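Local coordinates for Alr1585 protein (Nostoc sp., PDB 5C2I) that probably uses a bound haem to reduce hydrogen peroxide while oxidising dyes and other substrates, as dye-decolorizing peroxidases do, at residues A265-K276 / E440-I448. The protein carries 1 engineered substitution. Sequence-based numbering, arbitrary orientation.
Sequences AFREDQRKLAQK and EEYNFQLWI
Asp269 reaches from the helix into a hollow framed by Tyr442, Phe444 and Trp447. The contact belongs to the C-terminal ferredoxin-like half of the DyP-type peroxidase fold. Helix 265-276 runs nearly antiparallel to strand 440-442, the end of a two-stranded hairpin, with 160° between their directions. The loop then carries on along the helix to strand 448-458.

Three aromatic rings form the bumps on residues 440-448. Trp447 lies flat against the first turn of the helix. Ala265 CB sits over the face of its six-membered ring, 3.4 Å from the centroid, and Phe266 CA covers the five-membered ring on the same side. The CG methylene of Gln445 backs the opposite indole face. Phe444 drops in between Phe266 and Asp269. Its edge meets the face of Phe266 in an offset edge-to-face pair, with planes at 75°. The Asp269 carboxylate stacks almost parallel to the Phe444 ring, with OD2 over its centre. Ile288 of helix 281-289 also touches Phe266, Phe444 and Leu273. Tyr442 fills the next hollow. Leu273 CD1 rests on its ring face, 3.9 Å from the centroid, and the CG methylenes of Lys272 and Lys276 lie at its edge. At the far end, one water bridges Lys276 O and Glu440 OE1.

Asp269 CG is roughly anti to the backbone N, which extends the carboxylate toward the loop. Asp269 OD2 takes two bonds, from Gln445 N at 2.9 Å and from Trp447 NE1 at 2.9 Å. The first comes nearly head-on; the second comes from the anti side, tilted 20° out of the carboxylate plane. Together they should fix the carboxylate's rotation and pin the loop just before Ile448, which touches the haem. Asp269 OD1 accepts a hydrogen bond from Tyr442 OH, 2.7 Å away.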
ATOM      1  N   ALA A 265     -27.014   9.156  -8.903  1.00 22.65           N
ATOM      2  CA  ALA A 265     -28.311   9.786  -8.667  1.00 23.06           C
ATOM      3  C   ALA A 265     -28.661   9.837  -7.180  1.00 22.04           C
ATOM      4  O   ALA A 265     -29.211  10.840  -6.702  1.00 21.98           O
ATOM      5  CB  ALA A 265     -29.401   9.064  -9.447  1.00 22.88           C
ATOM      6  N   PHE A 266     -28.305   8.791  -6.450  1.00 21.67           N
ATOM      7  CA  PHE A 266     -28.500   8.757  -4.997  1.00 21.19           C
ATOM      8  C   PHE A 266     -27.773   9.931  -4.341  1.00 22.25           C
ATOM      9  O   PHE A 266     -28.371  10.665  -3.538  1.00 22.39           O
ATOM     10  CB  PHE A 266     -28.071   7.418  -4.413  1.00 21.11           C
ATOM     11  CG  PHE A 266     -28.212   7.317  -2.905  1.00 20.33           C
ATOM     12  CD1 PHE A 266     -27.255   7.839  -2.070  1.00 21.00           C
ATOM     13  CD2 PHE A 266     -29.332   6.712  -2.342  1.00 20.17           C
ATOM     14  CE1 PHE A 266     -27.389   7.739  -0.689  1.00 20.65           C
ATOM     15  CE2 PHE A 266     -29.492   6.651  -0.980  1.00 20.18           C
ATOM     16  CZ  PHE A 266     -28.518   7.144  -0.142  1.00 19.65           C
ATOM     17  N   ARG A 267     -26.494  10.102  -4.663  1.00 23.91           N
ATOM     18  CA  ARG A 267     -25.700  11.180  -4.077  1.00 26.69           C
ATOM     19  C   ARG A 267     -26.319  12.561  -4.404  1.00 26.01           C
ATOM     20  O   ARG A 267     -26.344  13.460  -3.532  1.00 26.24           O
ATOM     21  CB  ARG A 267     -24.252  11.148  -4.569  1.00 29.64           C
ATOM     22  CG  ARG A 267     -23.466   9.934  -4.118  1.00 33.28           C
ATOM     23  CD  ARG A 267     -22.742  10.126  -2.796  1.00 36.85           C
ATOM     24  NE  ARG A 267     -22.253   8.815  -2.296  1.00 40.26           N
ATOM     25  CZ  ARG A 267     -21.179   8.164  -2.759  1.00 45.16           C
ATOM     26  NH1 ARG A 267     -20.433   8.659  -3.759  1.00 45.20           N
ATOM     27  NH2 ARG A 267     -20.844   6.967  -2.229  1.00 48.60           N
ATOM     28  N   GLU A 268     -26.773  12.753  -5.647  1.00 26.39           N
ATOM     29  CA  GLU A 268     -27.416  14.020  -6.048  1.00 26.85           C
ATOM     30  C   GLU A 268     -28.690  14.280  -5.229  1.00 25.21           C
ATOM     31  O   GLU A 268     -28.931  15.407  -4.771  1.00 24.48           O
ATOM     32  CB  GLU A 268     -27.780  14.047  -7.543  1.00 30.75           C
ATOM     33  CG  GLU A 268     -26.575  14.089  -8.456  1.00 35.54           C
ATOM     34  CD  GLU A 268     -26.906  13.895  -9.949  1.00 41.22           C
ATOM     35  OE1 GLU A 268     -28.103  13.664 -10.298  1.00 44.72           O
ATOM     36  OE2 GLU A 268     -25.957  13.952 -10.775  1.00 42.71           O
ATOM     37  N   ASP A 269     -29.482  13.224  -5.017  1.00 23.29           N
ATOM     38  CA  ASP A 269     -30.773  13.342  -4.295  1.00 22.33           C
ATOM     39  C   ASP A 269     -30.484  13.649  -2.810  1.00 21.98           C
ATOM     40  O   ASP A 269     -31.116  14.525  -2.218  1.00 21.83           O
ATOM     41  CB  ASP A 269     -31.551  12.051  -4.504  1.00 21.63           C
ATOM     42  CG  ASP A 269     -33.074  12.213  -4.399  1.00 21.06           C
ATOM     43  OD1 ASP A 269     -33.548  13.353  -4.239  1.00 22.02           O
ATOM     44  OD2 ASP A 269     -33.739  11.154  -4.423  1.00 19.72           O
ATOM     45  N   GLN A 270     -29.483  12.972  -2.241  1.00 21.52           N
ATOM     46  CA  GLN A 270     -29.022  13.229  -0.893  1.00 21.71           C
ATOM     47  C   GLN A 270     -28.566  14.692  -0.719  1.00 22.58           C
ATOM     48  O   GLN A 270     -28.934  15.345   0.245  1.00 23.30           O
ATOM     49  CB  GLN A 270     -27.892  12.252  -0.511  1.00 20.61           C
ATOM     50  CG  GLN A 270     -27.307  12.482   0.877  1.00 20.78           C
ATOM     51  CD  GLN A 270     -26.209  11.497   1.215  1.00 20.79           C
ATOM     52  OE1 GLN A 270     -26.019  10.496   0.492  1.00 20.65           O
ATOM     53  NE2 GLN A 270     -25.406  11.819   2.263  1.00 20.70           N
ATOM     54  N   ARG A 271     -27.801  15.215  -1.671  1.00 24.52           N
ATOM     55  CA  ARG A 271     -27.377  16.630  -1.627  1.00 26.03           C
ATOM     56  C   ARG A 271     -28.558  17.578  -1.732  1.00 26.16           C
ATOM     57  O   ARG A 271     -28.603  18.611  -1.059  1.00 26.18           O
ATOM     58  CB  ARG A 271     -26.339  16.960  -2.724  1.00 28.14           C
ATOM     59  CG  ARG A 271     -24.936  16.441  -2.392  1.00 29.90           C
ATOM     60  CD  ARG A 271     -23.875  17.083  -3.294  1.00 33.09           C
ATOM     61  NE  ARG A 271     -23.988  16.567  -4.653  1.00 34.42           N
ATOM     62  CZ  ARG A 271     -23.488  15.395  -5.070  1.00 34.58           C
ATOM     63  NH1 ARG A 271     -22.778  14.643  -4.246  1.00 35.64           N
ATOM     64  NH2 ARG A 271     -23.681  15.005  -6.327  1.00 33.51           N
ATOM     65  N   LYS A 272     -29.497  17.249  -2.601  1.00 25.90           N
ATOM     66  CA  LYS A 272     -30.664  18.089  -2.749  1.00 26.68           C
ATOM     67  C   LYS A 272     -31.515  18.113  -1.465  1.00 25.91           C
ATOM     68  O   LYS A 272     -32.011  19.163  -1.048  1.00 25.90           O
ATOM     69  CB  LYS A 272     -31.488  17.684  -3.951  1.00 27.37           C
ATOM     70  CG  LYS A 272     -32.660  18.655  -4.079  1.00 29.92           C
ATOM     71  CD  LYS A 272     -33.211  18.857  -5.454  1.00 31.54           C
ATOM     72  CE  LYS A 272     -34.361  19.846  -5.417  1.00 33.55           C
ATOM     73  NZ  LYS A 272     -35.149  19.861  -6.678  1.00 34.65           N
ATOM     74  N   LEU A 273     -31.700  16.947  -0.872  1.00 23.42           N
ATOM     75  CA  LEU A 273     -32.405  16.820   0.399  1.00 22.70           C
ATOM     76  C   LEU A 273     -31.734  17.672   1.455  1.00 22.77           C
ATOM     77  O   LEU A 273     -32.403  18.459   2.146  1.00 23.72           O
ATOM     78  CB  LEU A 273     -32.431  15.339   0.825  1.00 21.56           C
ATOM     79  CG  LEU A 273     -32.990  15.024   2.211  1.00 20.84           C
ATOM     80  CD1 LEU A 273     -34.458  15.438   2.328  1.00 21.29           C
ATOM     81  CD2 LEU A 273     -32.792  13.555   2.526  1.00 20.33           C
ATOM     82  N   ALA A 274     -30.402  17.586   1.527  1.00 22.84           N
ATOM     83  CA  ALA A 274     -29.644  18.367   2.488  1.00 24.05           C
ATOM     84  C   ALA A 274     -29.838  19.871   2.267  1.00 25.89           C
ATOM     85  O   ALA A 274     -30.021  20.639   3.221  1.00 28.39           O
ATOM     86  CB  ALA A 274     -28.170  17.993   2.402  1.00 23.73           C
ATOM     87  N   GLN A 275     -29.812  20.286   1.020  1.00 27.78           N
ATOM     88  CA  GLN A 275     -29.970  21.719   0.702  1.00 30.17           C
ATOM     89  C   GLN A 275     -31.378  22.177   1.066  1.00 29.68           C
ATOM     90  O   GLN A 275     -31.546  23.268   1.601  1.00 28.47           O
ATOM     91  CB  GLN A 275     -29.772  22.020  -0.774  1.00 33.51           C
ATOM     92  CG  GLN A 275     -28.416  21.705  -1.357  1.00 38.89           C
ATOM     93  CD  GLN A 275     -28.332  22.040  -2.843  1.00 44.75           C
ATOM     94  OE1 GLN A 275     -28.969  23.011  -3.324  1.00 50.57           O
ATOM     95  NE2 GLN A 275     -27.525  21.251  -3.585  1.00 48.35           N
ATOM     96  N   LYS A 276     -32.377  21.368   0.759  1.00 28.76           N
ATOM     97  CA  LYS A 276     -33.779  21.720   1.057  1.00 29.58           C
ATOM     98  C   LYS A 276     -34.019  21.882   2.559  1.00 28.77           C
ATOM     99  O   LYS A 276     -34.648  22.870   3.012  1.00 26.81           O
ATOM    100  CB  LYS A 276     -34.737  20.699   0.412  1.00 30.92           C
ATOM    101  CG  LYS A 276     -34.864  20.953  -1.078  1.00 33.99           C
ATOM    102  CD  LYS A 276     -35.430  22.356  -1.402  1.00 37.96           C
ATOM    103  CE  LYS A 276     -36.904  22.492  -1.077  1.00 41.54           C
ATOM    104  NZ  LYS A 276     -37.556  23.737  -1.602  1.00 47.30           N
ATOM    105  N   GLU A 440     -40.580  18.571   7.208  1.00 27.96           N
ATOM    106  CA  GLU A 440     -40.827  19.046   5.870  1.00 29.88           C
ATOM    107  C   GLU A 440     -40.909  17.818   4.938  1.00 27.87           C
ATOM    108  O   GLU A 440     -40.145  16.872   5.091  1.00 25.44           O
ATOM    109  CB  GLU A 440     -39.688  19.940   5.461  1.00 33.07           C
ATOM    110  CG  GLU A 440     -39.691  20.317   4.011  1.00 39.20           C
ATOM    111  CD  GLU A 440     -38.770  21.502   3.739  1.00 43.32           C
ATOM    112  OE1 GLU A 440     -38.609  22.354   4.646  1.00 48.59           O
ATOM    113  OE2 GLU A 440     -38.228  21.571   2.617  1.00 46.46           O
ATOM    114  N   GLU A 441     -41.858  17.827   4.004  1.00 26.56           N
ATOM    115  CA  GLU A 441     -42.014  16.687   3.075  1.00 26.02           C
ATOM    116  C   GLU A 441     -40.969  16.729   1.958  1.00 25.25           C
ATOM    117  O   GLU A 441     -40.652  17.793   1.449  1.00 25.01           O
ATOM    118  CB  GLU A 441     -43.411  16.689   2.439  1.00 27.99           C
ATOM    119  CG  GLU A 441     -44.506  16.230   3.378  1.00 28.50           C
ATOM    120  CD  GLU A 441     -45.862  16.202   2.709  1.00 30.20           C
ATOM    121  OE1 GLU A 441     -46.039  16.856   1.675  1.00 28.49           O
ATOM    122  OE2 GLU A 441     -46.748  15.489   3.222  1.00 33.20           O
ATOM    123  N   TYR A 442     -40.435  15.567   1.591  1.00 22.96           N
ATOM    124  CA  TYR A 442     -39.545  15.448   0.433  1.00 22.54           C
ATOM    125  C   TYR A 442     -39.701  14.029  -0.092  1.00 21.31           C
ATOM    126  O   TYR A 442     -39.674  13.055   0.690  1.00 20.20           O
ATOM    127  CB  TYR A 442     -38.090  15.728   0.833  1.00 22.31           C
ATOM    128  CG  TYR A 442     -37.070  15.720  -0.257  1.00 22.77           C
ATOM    129  CD1 TYR A 442     -36.513  14.521  -0.720  1.00 22.45           C
ATOM    130  CD2 TYR A 442     -36.600  16.905  -0.789  1.00 24.49           C
ATOM    131  CE1 TYR A 442     -35.545  14.505  -1.721  1.00 22.20           C
ATOM    132  CE2 TYR A 442     -35.635  16.898  -1.794  1.00 24.55           C
ATOM    133  CZ  TYR A 442     -35.105  15.689  -2.245  1.00 23.40           C
ATOM    134  OH  TYR A 442     -34.136  15.727  -3.217  1.00 24.14           O
ATOM    135  N   ASN A 443     -39.880  13.912  -1.398  1.00 21.05           N
ATOM    136  CA  ASN A 443     -40.031  12.589  -2.031  1.00 20.83           C
ATOM    137  C   ASN A 443     -38.645  12.090  -2.419  1.00 20.92           C
ATOM    138  O   ASN A 443     -38.129  12.467  -3.465  1.00 20.93           O
ATOM    139  CB  ASN A 443     -40.890  12.642  -3.276  1.00 22.06           C
ATOM    140  CG  ASN A 443     -42.359  12.461  -3.022  1.00 22.69           C
ATOM    141  OD1 ASN A 443     -42.982  11.662  -3.737  1.00 24.39           O
ATOM    142  ND2 ASN A 443     -42.926  13.154  -2.053  1.00 22.30           N
ATOM    143  N   PHE A 444     -38.026  11.278  -1.556  1.00 20.03           N
ATOM    144  CA  PHE A 444     -36.729  10.758  -1.875  1.00 20.94           C
ATOM    145  C   PHE A 444     -36.946   9.621  -2.878  1.00 21.59           C
ATOM    146  O   PHE A 444     -37.799   8.743  -2.683  1.00 22.34           O
ATOM    147  CB  PHE A 444     -35.958  10.260  -0.645  1.00 20.18           C
ATOM    148  CG  PHE A 444     -34.497  10.042  -0.922  1.00 20.63           C
ATOM    149  CD1 PHE A 444     -33.607  11.097  -0.859  1.00 21.09           C
ATOM    150  CD2 PHE A 444     -34.019   8.760  -1.256  1.00 20.26           C
ATOM    151  CE1 PHE A 444     -32.262  10.917  -1.141  1.00 21.43           C
ATOM    152  CE2 PHE A 444     -32.683   8.582  -1.543  1.00 20.73           C
ATOM    153  CZ  PHE A 444     -31.800   9.652  -1.479  1.00 21.74           C
ATOM    154  N   GLN A 445     -36.219   9.667  -3.985  1.00 22.03           N
ATOM    155  CA  GLN A 445     -36.449   8.715  -5.032  1.00 21.79           C
ATOM    156  C   GLN A 445     -35.784   7.379  -4.745  1.00 21.08           C
ATOM    157  O   GLN A 445     -34.790   7.297  -4.018  1.00 19.98           O
ATOM    158  CB  GLN A 445     -35.966   9.298  -6.322  1.00 22.29           C
ATOM    159  CG  GLN A 445     -36.241   8.470  -7.551  1.00 22.42           C
ATOM    160  CD  GLN A 445     -37.724   8.237  -7.765  1.00 22.77           C
ATOM    161  OE1 GLN A 445     -38.284   7.295  -7.206  1.00 22.53           O
ATOM    162  NE2 GLN A 445     -38.373   9.123  -8.503  1.00 22.43           N
ATOM    163  N   LEU A 446     -36.366   6.330  -5.321  1.00 20.98           N
ATOM    164  CA  LEU A 446     -35.823   4.963  -5.196  1.00 20.77           C
ATOM    165  C   LEU A 446     -34.708   4.804  -6.202  1.00 20.13           C
ATOM    166  O   LEU A 446     -34.926   4.930  -7.405  1.00 20.62           O
ATOM    167  CB  LEU A 446     -36.918   3.925  -5.444  1.00 21.64           C
ATOM    168  CG  LEU A 446     -36.527   2.457  -5.459  1.00 22.05           C
ATOM    169  CD1 LEU A 446     -35.943   2.053  -4.135  1.00 21.40           C
ATOM    170  CD2 LEU A 446     -37.738   1.600  -5.823  1.00 22.93           C
ATOM    171  N   TRP A 447     -33.492   4.566  -5.704  1.00 18.65           N
ATOM    172  CA  TRP A 447     -32.313   4.453  -6.526  1.00 19.33           C
ATOM    173  C   TRP A 447     -31.739   3.020  -6.551  1.00 20.92           C
ATOM    174  O   TRP A 447     -30.571   2.819  -6.912  1.00 22.09           O
ATOM    175  CB  TRP A 447     -31.284   5.448  -6.054  1.00 19.92           C
ATOM    176  CG  TRP A 447     -31.724   6.842  -6.254  1.00 20.05           C
ATOM    177  CD1 TRP A 447     -31.936   7.763  -5.248  1.00 20.55           C
ATOM    178  CD2 TRP A 447     -32.108   7.495  -7.482  1.00 21.33           C
ATOM    179  NE1 TRP A 447     -32.365   8.935  -5.790  1.00 20.86           N
ATOM    180  CE2 TRP A 447     -32.481   8.804  -7.149  1.00 21.64           C
ATOM    181  CE3 TRP A 447     -32.161   7.103  -8.837  1.00 21.37           C
ATOM    182  CZ2 TRP A 447     -32.928   9.723  -8.111  1.00 22.71           C
ATOM    183  CZ3 TRP A 447     -32.604   8.011  -9.785  1.00 23.09           C
ATOM    184  CH2 TRP A 447     -32.964   9.310  -9.427  1.00 23.37           C
ATOM    185  N   ILE A 448     -32.570   2.052  -6.171  1.00 21.38           N
ATOM    186  CA  ILE A 448     -32.252   0.618  -6.202  1.00 22.77           C
ATOM    187  C   ILE A 448     -33.234  -0.088  -7.132  1.00 25.04           C
ATOM    188  O   ILE A 448     -34.450   0.174  -7.056  1.00 25.01           O
ATOM    189  CB  ILE A 448     -32.296   0.057  -4.772  1.00 24.12           C
ATOM    190  CG1 ILE A 448     -31.153   0.692  -3.976  1.00 23.68           C
ATOM    191  CG2 ILE A 448     -32.214  -1.455  -4.772  1.00 25.55           C
ATOM    192  CD1 ILE A 448     -31.199   0.474  -2.461  1.00 25.80           C
TER
HETATM  193  O   HOH W   1     -36.200  23.703   5.035  1.00 36.94           O